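Prephenate dehydratase:Amino acid-binding ACT (Brucella abortus, PDB 6VH5) probably catalyses the conversion of prephenate to phenylpyruvate, with loss of carbon dioxide and water, in phenylalanine biosynthesis, and binds phenylalanine through its ACT domain. Local coordinates at residues Q108-P113 and G152-V157. Sequence-based numbering, arbitrary orientation.
Sequences QLMVLP and GAARLV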
loop_
_atom_site.group_PDB
_atom_site.type_symbol
_atom_site.label_atom_id
_atom_site.label_comp_id
_atom_site.label_asym_id
_atom_site.label_seq_id
_atom_site.Cartn_x
_atom_site.Cartn_y
_atom_site.Cartn_z
ATOM N N GLN A 108 -5.714 6.256 -21.636
ATOM C CA GLN A 108 -6.109 6.479 -23.018
ATOM C C GLN A 108 -7.119 5.418 -23.428
ATOM O O GLN A 108 -6.917 4.229 -23.162
ATOM C CB GLN A 108 -4.890 6.441 -23.947
ATOM C CG GLN A 108 -3.648 7.120 -23.372
ATOM C CD GLN A 108 -3.812 8.623 -23.230
ATOM O OE1 GLN A 108 -4.769 9.210 -23.742
ATOM N NE2 GLN A 108 -2.888 9.253 -22.512
ATOM N N LEU A 109 -8.202 5.854 -24.071
ATOM C CA LEU A 109 -9.197 4.943 -24.627
ATOM C C LEU A 109 -8.701 4.515 -26.001
ATOM O O LEU A 109 -8.594 5.334 -26.920
ATOM C CB LEU A 109 -10.569 5.616 -24.697
ATOM C CG LEU A 109 -11.718 4.909 -25.429
ATOM C CD1 LEU A 109 -12.166 3.633 -24.723
ATOM C CD2 LEU A 109 -12.895 5.876 -25.563
ATOM N N MET A 110 -8.368 3.240 -26.139
ATOM C CA MET A 110 -7.737 2.751 -27.350
ATOM C C MET A 110 -8.556 1.614 -27.938
ATOM O O MET A 110 -9.180 0.832 -27.215
ATOM C CB MET A 110 -6.299 2.284 -27.087
ATOM C CG MET A 110 -6.162 1.376 -25.902
ATOM S SD MET A 110 -4.432 1.069 -25.490
ATOM C CE MET A 110 -3.933 2.660 -24.815
ATOM N N VAL A 111 -8.527 1.525 -29.264
ATOM C CA VAL A 111 -9.321 0.564 -30.018
ATOM C C VAL A 111 -8.486 0.033 -31.177
ATOM O O VAL A 111 -7.386 0.515 -31.456
ATOM C CB VAL A 111 -10.632 1.184 -30.546
ATOM C CG1 VAL A 111 -11.557 1.559 -29.389
ATOM C CG2 VAL A 111 -10.326 2.403 -31.412
ATOM N N LEU A 112 -9.026 -0.968 -31.861
ATOM C CA LEU A 112 -8.338 -1.492 -33.026
ATOM C C LEU A 112 -8.281 -0.423 -34.117
ATOM O O LEU A 112 -9.128 0.474 -34.160
ATOM C CB LEU A 112 -9.035 -2.743 -33.546
ATOM C CG LEU A 112 -9.033 -3.961 -32.623
ATOM C CD1 LEU A 112 -10.093 -4.957 -33.097
ATOM C CD2 LEU A 112 -7.650 -4.609 -32.581
ATOM N N PRO A 113 -7.273 -0.477 -34.989
ATOM C CA PRO A 113 -7.101 0.585 -35.992
ATOM C C PRO A 113 -8.334 0.751 -36.875
ATOM O O PRO A 113 -8.898 -0.224 -37.382
ATOM C CB PRO A 113 -5.885 0.111 -36.797
ATOM C CG PRO A 113 -5.116 -0.765 -35.833
ATOM C CD PRO A 113 -6.168 -1.456 -35.012
ATOM N N GLY A 152 -2.244 -5.298 -20.040
ATOM C CA GLY A 152 -2.775 -6.537 -20.573
ATOM C C GLY A 152 -4.068 -6.343 -21.341
ATOM O O GLY A 152 -4.302 -7.016 -22.345
ATOM N N ALA A 153 -4.901 -5.400 -20.904
ATOM C CA ALA A 153 -6.138 -5.109 -21.617
ATOM C C ALA A 153 -5.855 -4.630 -23.031
ATOM O O ALA A 153 -6.557 -5.013 -23.976
ATOM C CB ALA A 153 -6.952 -4.068 -20.848
ATOM N N ALA A 154 -4.820 -3.803 -23.205
ATOM C CA ALA A 154 -4.424 -3.418 -24.556
ATOM C C ALA A 154 -3.930 -4.624 -25.349
ATOM O O ALA A 154 -4.299 -4.799 -26.518
ATOM C CB ALA A 154 -3.355 -2.330 -24.507
ATOM N N ARG A 155 -3.107 -5.474 -24.726
ATOM C CA ARG A 155 -2.695 -6.713 -25.379
ATOM C C ARG A 155 -3.897 -7.582 -25.745
ATOM O O ARG A 155 -3.949 -8.148 -26.844
ATOM C CB ARG A 155 -1.724 -7.477 -24.480
ATOM C CG ARG A 155 -1.286 -8.815 -25.057
ATOM C CD ARG A 155 -0.213 -9.509 -24.219
ATOM N NE ARG A 155 -0.542 -9.593 -22.799
ATOM C CZ ARG A 155 -1.461 -10.401 -22.282
ATOM N NH1 ARG A 155 -2.184 -11.184 -23.066
ATOM N NH2 ARG A 155 -1.678 -10.406 -20.975
ATOM N N LEU A 156 -4.881 -7.681 -24.846
ATOM C CA LEU A 156 -6.053 -8.508 -25.115
ATOM C C LEU A 156 -6.830 -7.990 -26.321
ATOM O O LEU A 156 -7.323 -8.774 -27.139
ATOM C CB LEU A 156 -6.957 -8.558 -23.882
ATOM C CG LEU A 156 -8.251 -9.358 -24.062
ATOM C CD1 LEU A 156 -7.940 -10.847 -24.051
ATOM C CD2 LEU A 156 -9.305 -9.001 -23.016
ATOM N N VAL A 157 -6.966 -6.670 -26.435
ATOM C CA VAL A 157 -7.719 -6.081 -27.535
ATOM C C VAL A 157 -7.028 -6.342 -28.868
ATOM O O VAL A 157 -7.682 -6.637 -29.874
ATOM C CB VAL A 157 -7.933 -4.575 -27.271
ATOM C CG1 VAL A 157 -8.327 -3.836 -28.542
ATOM C CG2 VAL A 157 -9.010 -4.382 -26.213
#
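M110 reaches from the strand 108-111 to the helix 150-160 and lays its sulfur against the methyl of A154, with SD 3.7 Å from CB. Its CG sits between the backbone N and the carbonyl carbon (chi1 48°), and the extended second torsion carries SD out to the alanine; the bend at chi3 (71°) then only turns the terminal methyl CE. At this level the backbones of strand and helix stand 7.5 Å apart, CA of M110 to CA of A154, and a long, flexible side chain facing a short one spans the interval. Three residues further along the helix, L112 and V157 make the second point of contact. The L112 side chain slants across V157, its CG 4.1 Å from CG1, while the CD2 methyl lies 3.4 Å from the carbonyl O of V157, a van der Waals touch on the helix backbone. V157 directs CG1 at the leucine by holding it anti to its own N (chi1 163°). The arrangement is a helix packed on one face of a mixed beta sheet, in the lobe of the prephenate dehydratase domain farther from the ACT domain. M110 belongs to a strand flanked by 165-169 and 180-183, and the helix 171-176 closes in beside it, A174 touching M110 and A173 touching A154. With no hydrogen bond or salt bridge between the two segments, and L112 partly exposed, this pairing is held by dispersion between largely buried, mostly apolar groups and by the exclusion of water from them.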